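Local coordinates for dipeptidase AC. Metallo peptidase. MEROPS family M19 (Rhodobacter sphaeroides, PDB 3LY0), which probably hydrolyses dipeptides as a zinc-dependent metallodipeptidase, and here holds two zinc ions and a phosphinate mimic of L-Ala-D-Ala, at residues 15-20 and 101-106; 55-60 and 134-139; 159-164 and 205-210. All blocks are in the same frame, centred on the assembly; numbering follows the deposited sequence.

How the contacts relate
All three contacts are largely buried; contact 2 lies nearest the centre of the chain and contact 1 farthest from it. Contacts 2 and 3 belong to one parallel sheet, where strands 132-139 and 159-163 run side by side, and both rest on backbone hydrogen bonds. H137 of contact 2 is also joined to S161 of contact 3 through their side chains. Contact 1, in contrast, is helix on helix and apolar, with no hydrogen bond between its segments. Yet it shares the active site with contact 2: D15 and E139 bind the same zinc ion, and L17 packs against A56. Contacts 1 and 3 do not touch.

Contact 1. Residues 15-20 and 101-106; sequences DFLLRL and GHLLWM. With ZN (zinc ion), chain D; LY0 ((2R)-3-[(R)-[(1R)-1-aminoethyl](hydroxy)phosphoryl]-2-methylpropanoic acid), chain C.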
loop_
_atom_site.group_PDB
_atom_site.type_symbol
_atom_site.label_atom_id
_atom_site.label_comp_id
_atom_site.label_asym_id
_atom_site.label_seq_id
_atom_site.Cartn_x
_atom_site.Cartn_y
_atom_site.Cartn_z
ATOM N N ASP A 15 -1.894 0.068 7.141
ATOM C CA ASP A 15 -1.007 -0.372 8.204
ATOM C C ASP A 15 -1.726 -0.568 9.536
ATOM O O ASP A 15 -1.144 -0.372 10.598
ATOM C CB ASP A 15 0.153 0.611 8.352
ATOM C CG ASP A 15 1.055 0.611 7.139
ATOM O OD1 ASP A 15 1.712 -0.421 6.881
ATOM O OD2 ASP A 15 1.103 1.625 6.422
ATOM N N PHE A 16 -2.990 -0.976 9.480
ATOM C CA PHE A 16 -3.714 -1.267 10.707
ATOM C C PHE A 16 -2.972 -2.260 11.604
ATOM O O PHE A 16 -3.015 -2.139 12.824
ATOM C CB PHE A 16 -5.110 -1.794 10.398
ATOM C CG PHE A 16 -5.917 -2.103 11.619
ATOM C CD1 PHE A 16 -6.156 -3.415 11.979
ATOM C CD2 PHE A 16 -6.405 -1.080 12.418
ATOM C CE1 PHE A 16 -6.895 -3.715 13.110
ATOM C CE2 PHE A 16 -7.137 -1.363 13.552
ATOM C CZ PHE A 16 -7.388 -2.685 13.898
ATOM N N LEU A 17 -2.290 -3.237 11.014
ATOM C CA LEU A 17 -1.597 -4.241 11.819
ATOM C C LEU A 17 -0.531 -3.613 12.721
ATOM O O LEU A 17 -0.215 -4.151 13.781
ATOM C CB LEU A 17 -0.977 -5.330 10.936
ATOM C CG LEU A 17 -1.969 -6.282 10.260
ATOM C CD1 LEU A 17 -1.245 -7.148 9.256
ATOM C CD2 LEU A 17 -2.696 -7.148 11.303
ATOM N N LEU A 18 0.019 -2.474 12.313
ATOM C CA LEU A 18 1.016 -1.820 13.142
ATOM C C LEU A 18 0.402 -1.390 14.468
ATOM O O LEU A 18 1.067 -1.382 15.508
ATOM C CB LEU A 18 1.628 -0.622 12.402
ATOM C CG LEU A 18 2.814 0.078 13.063
ATOM C CD1 LEU A 18 4.032 -0.823 13.107
ATOM C CD2 LEU A 18 3.125 1.361 12.294
ATOM N N ARG A 19 -0.880 -1.051 14.447
ATOM C CA ARG A 19 -1.540 -0.643 15.678
ATOM C C ARG A 19 -1.728 -1.809 16.630
ATOM O O ARG A 19 -1.652 -1.642 17.850
ATOM C CB ARG A 19 -2.844 0.078 15.375
ATOM C CG ARG A 19 -2.555 1.477 14.807
ATOM C CD ARG A 19 -3.793 2.220 14.380
ATOM N NE ARG A 19 -4.790 2.237 15.438
ATOM C CZ ARG A 19 -6.094 2.255 15.216
ATOM N NH1 ARG A 19 -6.557 2.274 13.969
ATOM N NH2 ARG A 19 -6.933 2.246 16.240
ATOM N N LEU A 20 -1.939 -2.997 16.076
ATOM C CA LEU A 20 -2.031 -4.186 16.914
ATOM C C LEU A 20 -0.656 -4.588 17.440
ATOM O O LEU A 20 -0.531 -5.026 18.586
ATOM C CB LEU A 20 -2.711 -5.341 16.167
ATOM C CG LEU A 20 -4.131 -5.004 15.687
ATOM C CD1 LEU A 20 -4.823 -6.210 15.082
ATOM C CD2 LEU A 20 -4.984 -4.403 16.821
ATOM N N GLY A 101 0.229 -13.045 12.750
ATOM C CA GLY A 101 -0.585 -13.656 13.789
ATOM C C GLY A 101 -1.770 -12.788 14.191
ATOM O O GLY A 101 -2.865 -13.297 14.444
ATOM N N HIS A 102 -1.567 -11.476 14.238
ATOM C CA HIS A 102 -2.669 -10.546 14.518
ATOM C C HIS A 102 -3.704 -10.564 13.390
ATOM O O HIS A 102 -4.904 -10.461 13.647
ATOM C CB HIS A 102 -2.158 -9.113 14.708
ATOM C CG HIS A 102 -1.427 -8.900 15.992
ATOM N ND1 HIS A 102 -1.978 -9.213 17.216
ATOM C CD2 HIS A 102 -0.204 -8.377 16.247
ATOM C CE1 HIS A 102 -1.118 -8.908 18.172
ATOM N NE2 HIS A 102 -0.033 -8.398 17.612
ATOM N N LEU A 103 -3.244 -10.705 12.150
ATOM C CA LEU A 103 -4.151 -10.706 11.009
ATOM C C LEU A 103 -5.068 -11.929 11.080
ATOM O O LEU A 103 -6.276 -11.827 10.881
ATOM C CB LEU A 103 -3.373 -10.683 9.694
ATOM C CG LEU A 103 -4.198 -10.597 8.412
ATOM C CD1 LEU A 103 -4.986 -9.296 8.378
ATOM C CD2 LEU A 103 -3.316 -10.719 7.180
ATOM N N LEU A 104 -4.495 -13.097 11.368
ATOM C CA LEU A 104 -5.313 -14.300 11.502
ATOM C C LEU A 104 -6.246 -14.164 12.695
ATOM O O LEU A 104 -7.425 -14.563 12.630
ATOM C CB LEU A 104 -4.468 -15.571 11.631
ATOM C CG LEU A 104 -3.740 -16.061 10.383
ATOM C CD1 LEU A 104 -3.216 -17.472 10.609
ATOM C CD2 LEU A 104 -4.642 -16.012 9.163
ATOM N N TRP A 105 -5.726 -13.620 13.788
ATOM C CA TRP A 105 -6.561 -13.355 14.953
ATOM C C TRP A 105 -7.765 -12.467 14.611
ATOM O O TRP A 105 -8.869 -12.721 15.080
ATOM C CB TRP A 105 -5.754 -12.756 16.111
ATOM C CG TRP A 105 -6.668 -12.261 17.161
ATOM C CD1 TRP A 105 -7.241 -12.996 18.157
ATOM C CD2 TRP A 105 -7.195 -10.935 17.285
ATOM N NE1 TRP A 105 -8.074 -12.203 18.907
ATOM C CE2 TRP A 105 -8.063 -10.933 18.392
ATOM C CE3 TRP A 105 -7.002 -9.743 16.573
ATOM C CZ2 TRP A 105 -8.743 -9.788 18.810
ATOM C CZ3 TRP A 105 -7.678 -8.600 16.990
ATOM C CH2 TRP A 105 -8.540 -8.633 18.096
ATOM N N MET A 106 -7.555 -11.427 13.800
ATOM C CA MET A 106 -8.648 -10.529 13.417
ATOM C C MET A 106 -9.814 -11.307 12.809
ATOM O O MET A 106 -10.989 -11.022 13.069
ATOM C CB MET A 106 -8.166 -9.464 12.416
ATOM C CG MET A 106 -7.306 -8.355 13.001
ATOM S SD MET A 106 -6.425 -7.341 11.731
ATOM C CE MET A 106 -7.811 -6.706 10.736
HETATM ZN ZN ZN D . 2.658 0.682 5.150
HETATM P P LY0 C . 4.171 3.501 5.028
HETATM C C1 LY0 C . 5.408 3.434 7.531
HETATM N N1 LY0 C . 4.216 1.418 6.719
HETATM C C2 LY0 C . 4.248 2.870 6.740
HETATM C C4 LY0 C . 3.804 5.301 5.029
HETATM C C5 LY0 C . 4.694 6.139 4.155
HETATM C C6 LY0 C . 4.874 5.563 2.777
HETATM C C7 LY0 C . 4.386 7.615 4.181
HETATM O O31 LY0 C . 3.083 2.699 4.353
HETATM O O32 LY0 C . 5.529 3.193 4.314
HETATM O O61 LY0 C . 5.863 6.049 1.985
HETATM O O62 LY0 C . 4.164 4.632 2.361
#
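H102 presents the flat of its imidazole to helix 16-22. CB of L20 stands over one ring face, offset toward the rim, 3.9 Å from the ring centroid and 17° off the normal, which makes a CH-pi contact. ND1 of the same ring is hydrogen-bonded to R27, which helps to fix its rotation, and CB of H102 also touches a methyl each of L17 and L20. One residue on, the backbone and CB of L103 receive the branched end of L17, whose CD2 comes to 3.7 Å from L103 N. The rest of the L103 side chain passes to F55, F114 and V116 on the neighbouring strands.

The two helices belong to the alpha/beta barrel (TIM-barrel) fold of the M19 peptidases. Their axes cross almost at right angles, at 99°, and come no closer than 10.0 Å, so long side chains have to fill the gap. W105 adds a light touch, its CZ3 lying 4.2 Å from CD1 of L20, while its indole is also engaged by R27 in a cation-pi contact and by the ring of W31.

M106 meets three residues of helix 16-22. Its SD packs 3.8 Å from CD2 of L17 and also meets CD1 of L20, so the two leucines share the sulfur. The chain then bends at its last torsion (chi3 58°), bringing CE against CD1 and CE1 of F16. The sulfur itself lies at the edge of that ring, 5.1 Å from its centroid, a Met-aromatic contact. Just before F16, D15 turns its carboxylate to the active site and chelates a zinc ion through OD1 at 2.3 Å and OD2 at 2.2 Å, and H13 and E139 join it on the metal.

Contact 2. Residues 55-60 and 134-139; sequences FAIYVP and GIMHME. With ZN (zinc ion), chain D; ZN (zinc ion), chain E; LY0 ((2R)-3-[(R)-[(1R)-1-aminoethyl](hydroxy)phosphoryl]-2-methylpropanoic acid), chain C.
The carbonyl oxygen of H137 is held by two neighbouring residues of strand 50-57. I57 N donates a hydrogen bond to it at 2.7 Å, and CA of A56 adds a CA-H...O contact at 3.5 Å. This is the parallel pairing of adjacent strands in the TIM-type barrel of the M19 family, with F55, A56 and I57 opposite M136, H137 and M138. The ladder continues from F55 N to I135 O and from H137 N to F55 O, then closes with E139 N donating to I57 O at 2.8 Å.

On one sheet face, CB of A56 meets the edge of the H137 imidazole, 3.7 Å from CD2; ND1 of that ring is bonded to S161. On the other, CD1 of I57 rests against CG of M136.

At the C-terminal end of the strand the barrel carries its binuclear zinc site. E139 leaves the backbone with CG anti to N (chi1 176°) and continues extended, delivering its carboxylate between the metals: OE1 lies 2.1 Å from one zinc and OE2 2.1 Å from the other. H13 and D15 share the first, H212 and H233 the second. OE1 also lies against CB of Y58, whose ring plane is turned 60° from the carboxylate.

The amino nitrogen N1 of the phosphinate lies over one face of the Y58 ring, near its rim and 3.4 Å from CD2, with the nitrogen of P60 above the opposite face. Replacing Y58 with a leucine would take away the aromatic face and the hydroxyl, and would probably leave the ligand's amino end less closely bounded and ND1 of H65 without its phenol partner. Beyond the last strand bond, a water molecule accepts from V59 N at 3.0 Å and bridges to E139 O.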
loop_
_atom_site.group_PDB
_atom_site.type_symbol
_atom_site.label_atom_id
_atom_site.label_comp_id
_atom_site.label_asym_id
_atom_site.label_seq_id
_atom_site.Cartn_x
_atom_site.Cartn_y
_atom_site.Cartn_z
ATOM N N PHE A 55 -3.595 -5.702 3.765
ATOM C CA PHE A 55 -3.138 -5.425 5.125
ATOM C C PHE A 55 -1.640 -5.690 5.209
ATOM O O PHE A 55 -1.198 -6.832 5.122
ATOM C CB PHE A 55 -3.922 -6.289 6.126
ATOM C CG PHE A 55 -5.334 -5.822 6.330
ATOM C CD1 PHE A 55 -5.679 -5.082 7.455
ATOM C CD2 PHE A 55 -6.304 -6.090 5.375
ATOM C CE1 PHE A 55 -6.984 -4.612 7.628
ATOM C CE2 PHE A 55 -7.605 -5.618 5.534
ATOM C CZ PHE A 55 -7.940 -4.890 6.659
ATOM N N ALA A 56 -0.876 -4.615 5.350
ATOM C CA ALA A 56 0.574 -4.701 5.308
ATOM C C ALA A 56 1.184 -5.185 6.605
ATOM O O ALA A 56 0.841 -4.712 7.695
ATOM C CB ALA A 56 1.165 -3.344 4.929
ATOM N N ILE A 57 2.108 -6.127 6.452
ATOM C CA ILE A 57 3.051 -6.507 7.491
ATOM C C ILE A 57 4.315 -5.713 7.194
ATOM O O ILE A 57 4.969 -5.937 6.179
ATOM C CB ILE A 57 3.345 -8.012 7.418
ATOM C CG1 ILE A 57 2.081 -8.822 7.744
ATOM C CG2 ILE A 57 4.521 -8.386 8.327
ATOM C CD1 ILE A 57 2.171 -10.268 7.355
ATOM N N TYR A 58 4.641 -4.771 8.072
ATOM C CA TYR A 58 5.771 -3.875 7.877
ATOM C C TYR A 58 6.562 -3.834 9.171
ATOM O O TYR A 58 5.986 -3.633 10.233
ATOM C CB TYR A 58 5.271 -2.479 7.475
ATOM C CG TYR A 58 6.043 -1.319 8.065
ATOM C CD1 TYR A 58 7.268 -0.921 7.535
ATOM C CD2 TYR A 58 5.536 -0.613 9.145
ATOM C CE1 TYR A 58 7.970 0.139 8.084
ATOM C CE2 TYR A 58 6.218 0.452 9.689
ATOM C CZ TYR A 58 7.436 0.821 9.164
ATOM O OH TYR A 58 8.104 1.892 9.723
ATOM N N VAL A 59 7.873 -4.051 9.077
ATOM C CA VAL A 59 8.733 -4.115 10.255
ATOM C C VAL A 59 9.357 -2.746 10.507
ATOM O O VAL A 59 10.147 -2.264 9.697
ATOM C CB VAL A 59 9.850 -5.173 10.065
ATOM C CG1 VAL A 59 10.805 -5.174 11.256
ATOM C CG2 VAL A 59 9.246 -6.545 9.852
ATOM N N PRO A 60 8.997 -2.097 11.629
ATOM C CA PRO A 60 9.567 -0.764 11.886
ATOM C C PRO A 60 11.033 -0.804 12.303
ATOM O O PRO A 60 11.477 -1.748 12.955
ATOM C CB PRO A 60 8.731 -0.242 13.062
ATOM C CG PRO A 60 7.503 -1.110 13.095
ATOM C CD PRO A 60 7.930 -2.443 12.579
ATOM N N GLY A 134 -9.460 -9.271 3.398
ATOM C CA GLY A 134 -8.091 -8.884 3.683
ATOM C C GLY A 134 -7.116 -9.699 2.870
ATOM O O GLY A 134 -7.240 -10.919 2.802
ATOM N N ILE A 135 -6.140 -9.032 2.262
ATOM C CA ILE A 135 -5.022 -9.718 1.620
ATOM C C ILE A 135 -3.788 -9.544 2.498
ATOM O O ILE A 135 -3.428 -8.419 2.856
ATOM C CB ILE A 135 -4.736 -9.145 0.221
ATOM C CG1 ILE A 135 -5.953 -9.314 -0.695
ATOM C CG2 ILE A 135 -3.490 -9.800 -0.395
ATOM C CD1 ILE A 135 -5.795 -8.653 -2.048
ATOM N N MET A 136 -3.154 -10.658 2.861
ATOM C CA MET A 136 -1.883 -10.602 3.594
ATOM C C MET A 136 -0.756 -10.106 2.684
ATOM O O MET A 136 -0.431 -10.737 1.667
ATOM C CB MET A 136 -1.547 -11.977 4.187
ATOM C CG MET A 136 -0.290 -11.992 5.063
ATOM S SD MET A 136 0.197 -13.649 5.706
ATOM C CE MET A 136 -1.302 -14.135 6.587
ATOM N N HIS A 137 -0.164 -8.983 3.078
ATOM C CA HIS A 137 0.829 -8.273 2.286
ATOM C C HIS A 137 2.065 -8.047 3.132
ATOM O O HIS A 137 1.954 -7.760 4.322
ATOM C CB HIS A 137 0.267 -6.910 1.862
ATOM C CG HIS A 137 1.275 -6.014 1.207
ATOM N ND1 HIS A 137 1.617 -6.132 -0.123
ATOM C CD2 HIS A 137 2.016 -4.994 1.701
ATOM C CE1 HIS A 137 2.519 -5.213 -0.423
ATOM N NE2 HIS A 137 2.780 -4.509 0.665
ATOM N N MET A 138 3.245 -8.170 2.528
ATOM C CA MET A 138 4.490 -7.885 3.233
ATOM C C MET A 138 5.137 -6.651 2.604
ATOM O O MET A 138 5.428 -6.643 1.415
ATOM C CB MET A 138 5.413 -9.115 3.121
ATOM C CG MET A 138 6.762 -9.021 3.822
ATOM S SD MET A 138 7.583 -10.645 3.963
ATOM C CE MET A 138 6.343 -11.500 4.885
ATOM N N GLU A 139 5.325 -5.600 3.398
ATOM C CA GLU A 139 5.899 -4.349 2.915
ATOM C C GLU A 139 7.352 -4.326 3.340
ATOM O O GLU A 139 7.662 -3.947 4.469
ATOM C CB GLU A 139 5.159 -3.161 3.527
ATOM C CG GLU A 139 5.756 -1.805 3.146
ATOM C CD GLU A 139 4.870 -0.634 3.551
ATOM O OE1 GLU A 139 4.112 -0.756 4.531
ATOM O OE2 GLU A 139 4.922 0.406 2.886
HETATM ZN ZN ZN D . 2.658 0.682 5.150
HETATM ZN ZN ZN E . 4.508 2.426 2.496
HETATM P P LY0 C . 4.171 3.501 5.028
HETATM C C1 LY0 C . 5.408 3.434 7.531
HETATM N N1 LY0 C . 4.216 1.418 6.719
HETATM C C2 LY0 C . 4.248 2.870 6.740
HETATM C C4 LY0 C . 3.804 5.301 5.029
HETATM C C5 LY0 C . 4.694 6.139 4.155
HETATM C C6 LY0 C . 4.874 5.563 2.777
HETATM C C7 LY0 C . 4.386 7.615 4.181
HETATM O O31 LY0 C . 3.083 2.699 4.353
HETATM O O32 LY0 C . 5.529 3.193 4.314
HETATM O O61 LY0 C . 5.863 6.049 1.985
HETATM O O62 LY0 C . 4.164 4.632 2.361
HETATM O O HOH W 1 9.346 -4.557 6.566
#

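Contact 3. Residues 159-164 and 205-210; sequences LRSLGP and KIMLDL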
loop_
_atom_site.group_PDB
_atom_site.type_symbol
_atom_site.label_atom_id
_atom_site.label_comp_id
_atom_site.label_asym_id
_atom_site.label_seq_id
_atom_site.Cartn_x
_atom_site.Cartn_y
_atom_site.Cartn_z
ATOM N N LEU A 159 0.351 -15.536 2.500
ATOM C CA LEU A 159 0.932 -14.338 1.897
ATOM C C LEU A 159 0.637 -14.315 0.401
ATOM O O LEU A 159 0.926 -15.296 -0.302
ATOM C CB LEU A 159 2.439 -14.304 2.126
ATOM C CG LEU A 159 3.116 -13.053 1.562
ATOM C CD1 LEU A 159 2.798 -11.846 2.435
ATOM C CD2 LEU A 159 4.616 -13.274 1.464
ATOM N N ARG A 160 0.093 -13.199 -0.098
ATOM C CA ARG A 160 -0.236 -13.115 -1.518
ATOM C C ARG A 160 0.335 -11.893 -2.233
ATOM O O ARG A 160 0.153 -11.738 -3.443
ATOM C CB ARG A 160 -1.753 -13.179 -1.724
ATOM C CG ARG A 160 -2.381 -14.534 -1.374
ATOM C CD ARG A 160 -1.947 -15.620 -2.352
ATOM N NE ARG A 160 -2.513 -16.939 -2.056
ATOM C CZ ARG A 160 -1.965 -17.814 -1.223
ATOM N NH1 ARG A 160 -2.538 -19.000 -1.036
ATOM N NH2 ARG A 160 -0.853 -17.518 -0.568
ATOM N N SER A 161 1.040 -11.044 -1.491
ATOM C CA SER A 161 1.544 -9.790 -2.023
ATOM C C SER A 161 2.792 -9.409 -1.261
ATOM O O SER A 161 2.856 -9.584 -0.047
ATOM C CB SER A 161 0.485 -8.709 -1.811
ATOM O OG SER A 161 0.888 -7.485 -2.381
ATOM N N LEU A 162 3.781 -8.872 -1.967
ATOM C CA LEU A 162 5.068 -8.569 -1.365
ATOM C C LEU A 162 5.738 -7.395 -2.074
ATOM O O LEU A 162 5.929 -7.413 -3.297
ATOM C CB LEU A 162 5.969 -9.817 -1.442
ATOM C CG LEU A 162 7.414 -9.678 -0.980
ATOM C CD1 LEU A 162 7.489 -9.222 0.463
ATOM C CD2 LEU A 162 8.178 -10.989 -1.165
ATOM N N GLY A 163 6.098 -6.375 -1.296
ATOM C CA GLY A 163 7.034 -5.363 -1.762
ATOM C C GLY A 163 8.437 -5.750 -1.319
ATOM O O GLY A 163 8.699 -5.889 -0.129
ATOM N N PRO A 164 9.360 -5.941 -2.269
ATOM C CA PRO A 164 10.705 -6.376 -1.866
ATOM C C PRO A 164 11.375 -5.446 -0.859
ATOM O O PRO A 164 12.158 -5.908 -0.019
ATOM C CB PRO A 164 11.476 -6.389 -3.186
ATOM C CG PRO A 164 10.425 -6.664 -4.221
ATOM C CD PRO A 164 9.178 -5.955 -3.729
ATOM N N LYS A 205 2.916 -16.943 -7.959
ATOM C CA LYS A 205 1.797 -16.023 -8.190
ATOM C C LYS A 205 1.551 -15.135 -6.971
ATOM O O LYS A 205 0.406 -14.918 -6.556
ATOM C CB LYS A 205 0.530 -16.795 -8.567
ATOM C CG LYS A 205 0.718 -17.736 -9.749
ATOM C CD LYS A 205 1.067 -16.958 -11.002
ATOM C CE LYS A 205 1.366 -17.888 -12.176
ATOM N NZ LYS A 205 2.703 -18.557 -12.064
ATOM N N ILE A 206 2.642 -14.650 -6.393
ATOM C CA ILE A 206 2.626 -13.609 -5.366
ATOM C C ILE A 206 2.802 -12.262 -6.059
ATOM O O ILE A 206 3.764 -12.064 -6.795
ATOM C CB ILE A 206 3.774 -13.821 -4.350
ATOM C CG1 ILE A 206 3.559 -15.131 -3.582
ATOM C CG2 ILE A 206 3.876 -12.636 -3.387
ATOM C CD1 ILE A 206 4.706 -15.502 -2.665
ATOM N N MET A 207 1.872 -11.338 -5.829
ATOM C CA MET A 207 1.948 -10.009 -6.440
ATOM C C MET A 207 3.161 -9.259 -5.919
ATOM O O MET A 207 3.408 -9.229 -4.720
ATOM C CB MET A 207 0.678 -9.209 -6.116
ATOM C CG MET A 207 0.486 -7.892 -6.910
ATOM S SD MET A 207 -0.743 -6.745 -6.162
ATOM C CE MET A 207 0.339 -5.856 -5.035
ATOM N N LEU A 208 3.915 -8.647 -6.826
ATOM C CA LEU A 208 5.019 -7.779 -6.437
ATOM C C LEU A 208 4.547 -6.338 -6.369
ATOM O O LEU A 208 3.843 -5.868 -7.260
ATOM C CB LEU A 208 6.146 -7.894 -7.458
ATOM C CG LEU A 208 6.858 -9.239 -7.430
ATOM C CD1 LEU A 208 7.489 -9.530 -8.786
ATOM C CD2 LEU A 208 7.895 -9.238 -6.322
ATOM N N ASP A 209 4.942 -5.645 -5.307
ATOM C CA ASP A 209 4.562 -4.256 -5.088
ATOM C C ASP A 209 5.806 -3.379 -5.221
ATOM O O ASP A 209 6.794 -3.564 -4.496
ATOM C CB ASP A 209 3.965 -4.111 -3.688
ATOM C CG ASP A 209 3.485 -2.696 -3.383
ATOM O OD1 ASP A 209 3.474 -1.823 -4.283
ATOM O OD2 ASP A 209 3.111 -2.465 -2.211
ATOM N N LEU A 210 5.750 -2.425 -6.146
ATOM C CA LEU A 210 6.872 -1.538 -6.429
ATOM C C LEU A 210 6.916 -0.286 -5.556
ATOM O O LEU A 210 7.904 0.447 -5.585
ATOM C CB LEU A 210 6.829 -1.121 -7.899
ATOM C CG LEU A 210 6.816 -2.270 -8.910
ATOM C CD1 LEU A 210 6.322 -1.775 -10.261
ATOM C CD2 LEU A 210 8.207 -2.852 -9.035
#
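I206 packs its CG2 methyl against strand 159-163, 3.8 Å from S161 N and 4.0 Å from CB of L162. That methyl is anti to the backbone N, while CG1 (chi1 -65°) stands beside the N, so the two branches part: CG2 faces S161 N and L162 CB, and CG1 comes near the carbonyl oxygen of L159. L151 and H155 of helix 149-157 also touch this isoleucine. Just before it, K205 with its positive phi is the C-prime residue of a Schellman motif that ends helix 192-204 and turns the chain into the new strand.

L162 is joined to residues 205-210 by both its polar backbone atoms. Its N donates to M207 O at 2.8 Å, and its O accepts from D209 N at 2.9 Å while also taking a CA-H...O contact from L208. One step earlier, M207 N donates to R160 O. These bonds align two neighbouring parallel strands of the M19 TIM-type barrel, with S161 opposite M207 and L162 opposite L208. Helix 192-204, part of the connection between them, lies over the L162 and L208 face, where L162 touches L197 and C201. Farther along, P164 meets L208 nearly at a right angle, CG to CD2.

D209 joins the contact through both its backbone and CB. Its carbonyl oxygen receives CA of G163 at 3.3 Å and lies 3.5 Å from CD of P164, while its CB rests against CA of G163. With CG anti to the backbone N (chi1 -178°), the carboxylate is carried toward the barrel interior, close to H137, its side chain about 7 Å from a zinc ion (nearest atoms). OD2 is hydrogen-bonded to T232 and OD1 to S211 N, so both buried oxygens have partners and the group is held against turning.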